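Local coordinates for fiber protein 2 (PDB 2BZV) that forms the trimeric receptor-binding head of the adenovirus short fiber, which probably attaches the virion to its host-cell receptor, at residues P26-L40 and T52-M65. Residues are numbered along the deposited sequence; the frame is centred on the assembly and turned at random. Where two conformers were deposited one is given.
Sequences PNCSIYETQDANLFL and TITIKGLKGALREM
L62 meets two flat groups of segment 26-40 with its two branches, which diverge from CG. CD1 lies 3.4 Å from D35 CG, the two side chains crossing at about a right angle, while CD2 reaches Y31 CE2 at 3.5 Å in an oblique approach to the ring. The Y31 ring is further bounded by I30 CG2 over one face and by M65, whose SD sits at the edge, 5.3 Å from the ring centroid and 90° off its normal: a Met-aromatic contact.

D35 closes the loop leading into strand 36-40. Its CG stands between backbone N and carbonyl carbon (chi1 60°), turning the carboxylate back onto 30-32: I30 N bonds OD1 and Y31 N bonds OD2, both on syn sides, whereas E32 N meets OD2 from above the plane. Water 3 joins OD2 to K59 O. The backbone O of D35 accepts from L58 N at 2.8 Å and, weakly, from K59 N. K59 bends at chi3, bringing NZ to a long salt bridge with E32 OE2 (3.6 Å), and water 2 links the same two groups.

Away from these loops, strands 36-40 and 52-57 run antiparallel (174°), with paired backbone bonds at N37-K56 and F39-T54; F39 N reaches T54 O almost straight. On one face L38 CD1 packs obliquely on I53 CG1 at 3.8 Å, and L40 does likewise on I53, toward strand 69-76; on the other, F39 packs on I170 of the second subunit. N27 and C28 both face A36, a classic beta bulge. Together these features describe a beta hairpin with its flanking loops, in the antiparallel beta-sandwich of the adenovirus fiber knob.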
loop_
_atom_site.group_PDB
_atom_site.type_symbol
_atom_site.label_atom_id
_atom_site.label_comp_id
_atom_site.label_asym_id
_atom_site.label_seq_id
_atom_site.Cartn_x
_atom_site.Cartn_y
_atom_site.Cartn_z
ATOM N N PRO A 26 19.753 9.346 17.655
ATOM C CA PRO A 26 19.126 10.426 16.892
ATOM C C PRO A 26 19.869 10.719 15.597
ATOM O O PRO A 26 21.090 10.798 15.568
ATOM C CB PRO A 26 19.199 11.626 17.846
ATOM C CG PRO A 26 19.408 11.042 19.191
ATOM C CD PRO A 26 20.168 9.778 19.006
ATOM N N ASN A 27 19.103 10.886 14.515
ATOM C CA ASN A 27 19.675 11.071 13.191
ATOM C C ASN A 27 18.996 12.193 12.429
ATOM O O ASN A 27 19.137 12.271 11.205
ATOM C CB ASN A 27 19.592 9.764 12.387
ATOM C CG ASN A 27 18.154 9.381 12.066
ATOM O OD1 ASN A 27 17.222 9.827 12.747
ATOM N ND2 ASN A 27 17.968 8.549 11.041
ATOM N N CYS A 28 18.285 13.071 13.133
ATOM C CA CYS A 28 17.530 14.106 12.459
ATOM C C CYS A 28 17.579 15.360 13.324
ATOM O O CYS A 28 17.536 15.273 14.546
ATOM C CB CYS A 28 16.092 13.610 12.241
ATOM S SG CYS A 28 15.033 14.694 11.270
ATOM N N SER A 29 17.673 16.519 12.675
ATOM C CA SER A 29 17.817 17.805 13.356
ATOM C C SER A 29 16.725 18.764 12.902
ATOM O O SER A 29 16.801 19.298 11.794
ATOM C CB SER A 29 19.193 18.393 13.026
ATOM O OG SER A 29 20.226 17.520 13.468
ATOM N N ILE A 30 15.711 18.956 13.737
ATOM C CA ILE A 30 14.571 19.811 13.372
ATOM C C ILE A 30 14.758 21.219 13.929
ATOM O O ILE A 30 14.744 22.180 13.163
ATOM C CB ILE A 30 13.245 19.208 13.875
ATOM C CG1 ILE A 30 13.019 17.803 13.299
ATOM C CG2 ILE A 30 12.093 20.153 13.544
ATOM C CD1 ILE A 30 12.865 17.774 11.781
ATOM N N TYR A 31 14.939 21.332 15.243
ATOM C CA TYR A 31 15.145 22.643 15.892
ATOM C C TYR A 31 16.557 22.780 16.424
ATOM O O TYR A 31 17.077 23.887 16.510
ATOM C CB TYR A 31 14.199 22.819 17.067
ATOM C CG TYR A 31 12.729 22.765 16.760
ATOM C CD1 TYR A 31 12.163 23.550 15.757
ATOM C CD2 TYR A 31 11.893 21.965 17.521
ATOM C CE1 TYR A 31 10.801 23.506 15.505
ATOM C CE2 TYR A 31 10.535 21.910 17.278
ATOM C CZ TYR A 31 9.987 22.678 16.269
ATOM O OH TYR A 31 8.630 22.621 16.035
ATOM N N GLU A 32 17.152 21.668 16.833
ATOM C CA GLU A 32 18.540 21.648 17.294
ATOM C C GLU A 32 19.172 20.356 16.827
ATOM O O GLU A 32 18.483 19.453 16.337
ATOM C CB GLU A 32 18.651 21.787 18.809
ATOM C CG GLU A 32 18.008 20.669 19.600
ATOM C CD GLU A 32 18.143 20.877 21.103
ATOM O OE1 GLU A 32 17.332 21.619 21.697
ATOM O OE2 GLU A 32 19.065 20.286 21.713
ATOM N N THR A 33 20.483 20.258 16.951
ATOM C CA THR A 33 21.220 19.113 16.442
ATOM C C THR A 33 20.747 17.803 17.059
ATOM O O THR A 33 20.710 17.678 18.282
ATOM C CB THR A 33 22.720 19.272 16.750
ATOM O OG1 THR A 33 23.175 20.540 16.261
ATOM C CG2 THR A 33 23.513 18.150 16.091
ATOM N N GLN A 34 20.402 16.833 16.215
ATOM C CA GLN A 34 20.085 15.475 16.654
ATOM C C GLN A 34 19.010 15.445 17.732
ATOM O O GLN A 34 19.144 14.789 18.757
ATOM C CB GLN A 34 21.372 14.763 17.088
ATOM C CG GLN A 34 22.266 14.497 15.875
ATOM C CD GLN A 34 23.468 13.649 16.214
ATOM O OE1 GLN A 34 23.914 13.622 17.359
ATOM N NE2 GLN A 34 24.004 12.944 15.225
ATOM N N ASP A 35 17.907 16.137 17.457
ATOM C CA ASP A 35 16.796 16.202 18.388
ATOM C C ASP A 35 15.681 15.229 18.041
ATOM O O ASP A 35 14.686 15.173 18.768
ATOM C CB ASP A 35 16.250 17.635 18.508
ATOM C CG ASP A 35 15.748 18.217 17.193
ATOM O OD1 ASP A 35 15.815 17.540 16.142
ATOM O OD2 ASP A 35 15.266 19.387 17.218
ATOM N N ALA A 36 15.847 14.455 16.962
ATOM C CA ALA A 36 14.795 13.553 16.521
ATOM C C ALA A 36 15.364 12.289 15.906
ATOM O O ALA A 36 16.530 12.236 15.489
ATOM C CB ALA A 36 13.898 14.259 15.498
ATOM N N ASN A 37 14.510 11.268 15.839
ATOM C CA ASN A 37 14.811 10.051 15.104
ATOM C C ASN A 37 13.866 9.951 13.922
ATOM O O ASN A 37 12.646 9.990 14.112
ATOM C CB ASN A 37 14.667 8.817 15.999
ATOM C CG ASN A 37 15.158 7.568 15.298
ATOM O OD1 ASN A 37 14.473 7.057 14.404
ATOM N ND2 ASN A 37 16.340 7.087 15.676
ATOM N N LEU A 38 14.431 9.843 12.721
ATOM C CA LEU A 38 13.640 9.649 11.513
ATOM C C LEU A 38 13.852 8.247 10.992
ATOM O O LEU A 38 14.986 7.844 10.700
ATOM C CB LEU A 38 14.054 10.650 10.433
ATOM C CG LEU A 38 13.315 10.467 9.091
ATOM C CD1 LEU A 38 11.829 10.778 9.234
ATOM C CD2 LEU A 38 13.925 11.340 8.024
ATOM N N PHE A 39 12.762 7.512 10.849
ATOM C CA PHE A 39 12.791 6.212 10.193
ATOM C C PHE A 39 11.920 6.289 8.945
ATOM O O PHE A 39 10.701 6.267 9.016
ATOM C CB PHE A 39 12.299 5.112 11.129
ATOM C CG PHE A 39 12.239 3.776 10.447
ATOM C CD1 PHE A 39 13.386 3.128 10.059
ATOM C CD2 PHE A 39 11.004 3.220 10.122
ATOM C CE1 PHE A 39 13.342 1.890 9.402
ATOM C CE2 PHE A 39 10.948 1.986 9.496
ATOM C CZ PHE A 39 12.118 1.317 9.153
ATOM N N LEU A 40 12.585 6.394 7.804
ATOM C CA LEU A 40 11.949 6.396 6.481
ATOM C C LEU A 40 12.442 5.150 5.776
ATOM O O LEU A 40 13.654 4.907 5.735
ATOM C CB LEU A 40 12.339 7.659 5.715
ATOM C CG LEU A 40 11.896 7.712 4.257
ATOM C CD1 LEU A 40 10.378 7.631 4.099
ATOM C CD2 LEU A 40 12.393 8.990 3.612
ATOM N N THR A 52 7.247 3.984 4.197
ATOM C CA THR A 52 6.727 4.223 5.507
ATOM C C THR A 52 7.650 5.181 6.240
ATOM O O THR A 52 8.866 5.202 6.047
ATOM C CB THR A 52 6.588 2.929 6.228
ATOM O OG1 THR A 52 6.237 1.687 5.998
ATOM C CG2 THR A 52 7.007 2.894 7.998
ATOM N N ILE A 53 7.012 6.059 7.003
ATOM C CA ILE A 53 7.764 7.097 7.701
ATOM C C ILE A 53 7.263 7.252 9.127
ATOM O O ILE A 53 6.061 7.415 9.380
ATOM C CB ILE A 53 7.750 8.440 6.923
ATOM C CG1 ILE A 53 8.691 9.452 7.589
ATOM C CG2 ILE A 53 6.353 9.009 6.719
ATOM C CD1 ILE A 53 8.964 10.680 6.709
ATOM N N THR A 54 8.216 7.234 10.049
ATOM C CA THR A 54 7.985 7.444 11.482
ATOM C C THR A 54 9.020 8.444 11.977
ATOM O O THR A 54 10.225 8.234 11.770
ATOM C CB THR A 54 8.134 6.129 12.264
ATOM O OG1 THR A 54 7.261 5.145 11.693
ATOM C CG2 THR A 54 7.772 6.339 13.732
ATOM N N ILE A 55 8.563 9.513 12.619
ATOM C CA ILE A 55 9.473 10.502 13.176
ATOM C C ILE A 55 9.144 10.651 14.658
ATOM O O ILE A 55 7.971 10.711 15.034
ATOM C CB ILE A 55 9.384 11.839 12.400
ATOM C CG1 ILE A 55 10.416 12.832 12.929
ATOM C CG2 ILE A 55 7.968 12.403 12.420
ATOM C CD1 ILE A 55 10.697 14.010 12.019
ATOM N N LYS A 56 10.193 10.681 15.477
ATOM C CA LYS A 56 10.034 10.768 16.924
ATOM C C LYS A 56 10.860 11.922 17.467
ATOM O O LYS A 56 12.072 11.972 17.273
ATOM C CB LYS A 56 10.468 9.479 17.627
ATOM C CG LYS A 56 10.106 9.486 19.107
ATOM C CD LYS A 56 10.591 8.258 19.858
ATOM C CE LYS A 56 10.212 8.338 21.334
ATOM N NZ LYS A 56 10.396 7.040 22.050
ATOM N N GLY A 57 10.201 12.844 18.151
ATOM C CA GLY A 57 10.925 13.959 18.764
ATOM C C GLY A 57 11.533 13.509 20.085
ATOM O O GLY A 57 10.881 12.818 20.871
ATOM N N LEU A 58 12.781 13.889 20.324
ATOM C CA LEU A 58 13.530 13.353 21.454
ATOM C C LEU A 58 14.054 14.383 22.448
ATOM O O LEU A 58 14.271 14.035 23.614
ATOM C CB LEU A 58 14.715 12.544 20.934
ATOM C CG LEU A 58 14.344 11.335 20.067
ATOM C CD1 LEU A 58 15.594 10.750 19.438
ATOM C CD2 LEU A 58 13.580 10.297 20.884
ATOM N N LYS A 59 14.274 15.611 21.996
ATOM C CA LYS A 59 14.937 16.637 22.800
ATOM C C LYS A 59 14.301 17.982 22.557
ATOM O O LYS A 59 13.779 18.226 21.471
ATOM C CB LYS A 59 16.396 16.802 22.358
ATOM C CG LYS A 59 17.368 15.727 22.754
ATOM C CD LYS A 59 18.688 15.809 22.002
ATOM C CE LYS A 59 19.301 17.199 21.974
ATOM N NZ LYS A 59 20.782 17.112 21.834
ATOM N N GLY A 60 14.411 18.891 23.523
ATOM C CA GLY A 60 14.042 20.284 23.278
ATOM C C GLY A 60 12.557 20.498 23.052
ATOM O O GLY A 60 11.733 19.814 23.656
ATOM N N ALA A 61 12.217 21.440 22.173
ATOM C CA ALA A 61 10.817 21.786 21.907
ATOM C C ALA A 61 10.033 20.627 21.315
ATOM O O ALA A 61 8.803 20.589 21.400
ATOM C CB ALA A 61 10.705 22.999 20.987
ATOM N N LEU A 62 10.734 19.667 20.708
ATOM C CA LEU A 62 10.036 18.471 20.213
ATOM C C LEU A 62 9.419 17.628 21.333
ATOM O O LEU A 62 8.622 16.729 21.062
ATOM C CB LEU A 62 10.975 17.600 19.381
ATOM C CG LEU A 62 11.430 18.197 18.050
ATOM C CD1 LEU A 62 12.453 17.276 17.404
ATOM C CD2 LEU A 62 10.251 18.418 17.121
ATOM N N ARG A 63 9.781 17.896 22.590
ATOM C CA ARG A 63 9.126 17.205 23.691
ATOM C C ARG A 63 7.956 18.002 24.270
ATOM O O ARG A 63 7.190 17.491 25.081
ATOM C CB ARG A 63 10.136 16.878 24.791
ATOM C CG ARG A 63 11.264 15.945 24.359
ATOM C CD ARG A 63 10.780 14.621 23.784
ATOM N NE ARG A 63 9.879 13.910 24.699
ATOM C CZ ARG A 63 9.209 12.805 24.368
ATOM N NH1 ARG A 63 9.330 12.278 23.153
ATOM N NH2 ARG A 63 8.412 12.237 25.266
ATOM N N GLU A 64 7.820 19.254 23.854
ATOM C CA GLU A 64 6.738 20.123 24.322
ATOM C C GLU A 64 6.491 21.188 23.261
ATOM O O GLU A 64 7.010 22.314 23.328
ATOM C CB GLU A 64 7.083 20.748 25.683
ATOM C CG GLU A 64 5.936 21.558 26.282
ATOM C CD GLU A 64 6.178 21.987 27.718
ATOM O OE1 GLU A 64 7.309 21.849 28.231
ATOM O OE2 GLU A 64 5.222 22.469 28.355
ATOM N N MET A 65 5.701 20.813 22.254
ATOM C CA MET A 65 5.615 21.630 21.043
ATOM C C MET A 65 4.984 22.993 21.288
ATOM O O MET A 65 4.083 23.150 22.109
ATOM C CB MET A 65 4.831 20.892 19.959
ATOM C CG MET A 65 5.630 19.765 19.324
ATOM S SD MET A 65 6.960 20.357 18.255
ATOM C CE MET A 65 6.019 20.781 16.787
HETATM O O HOH W 1 14.519 22.543 20.657
HETATM O O HOH W 2 21.218 19.219 20.435
HETATM O O HOH W 3 14.109 20.116 19.584
HETATM O O HOH W 4 11.654 6.951 14.173
#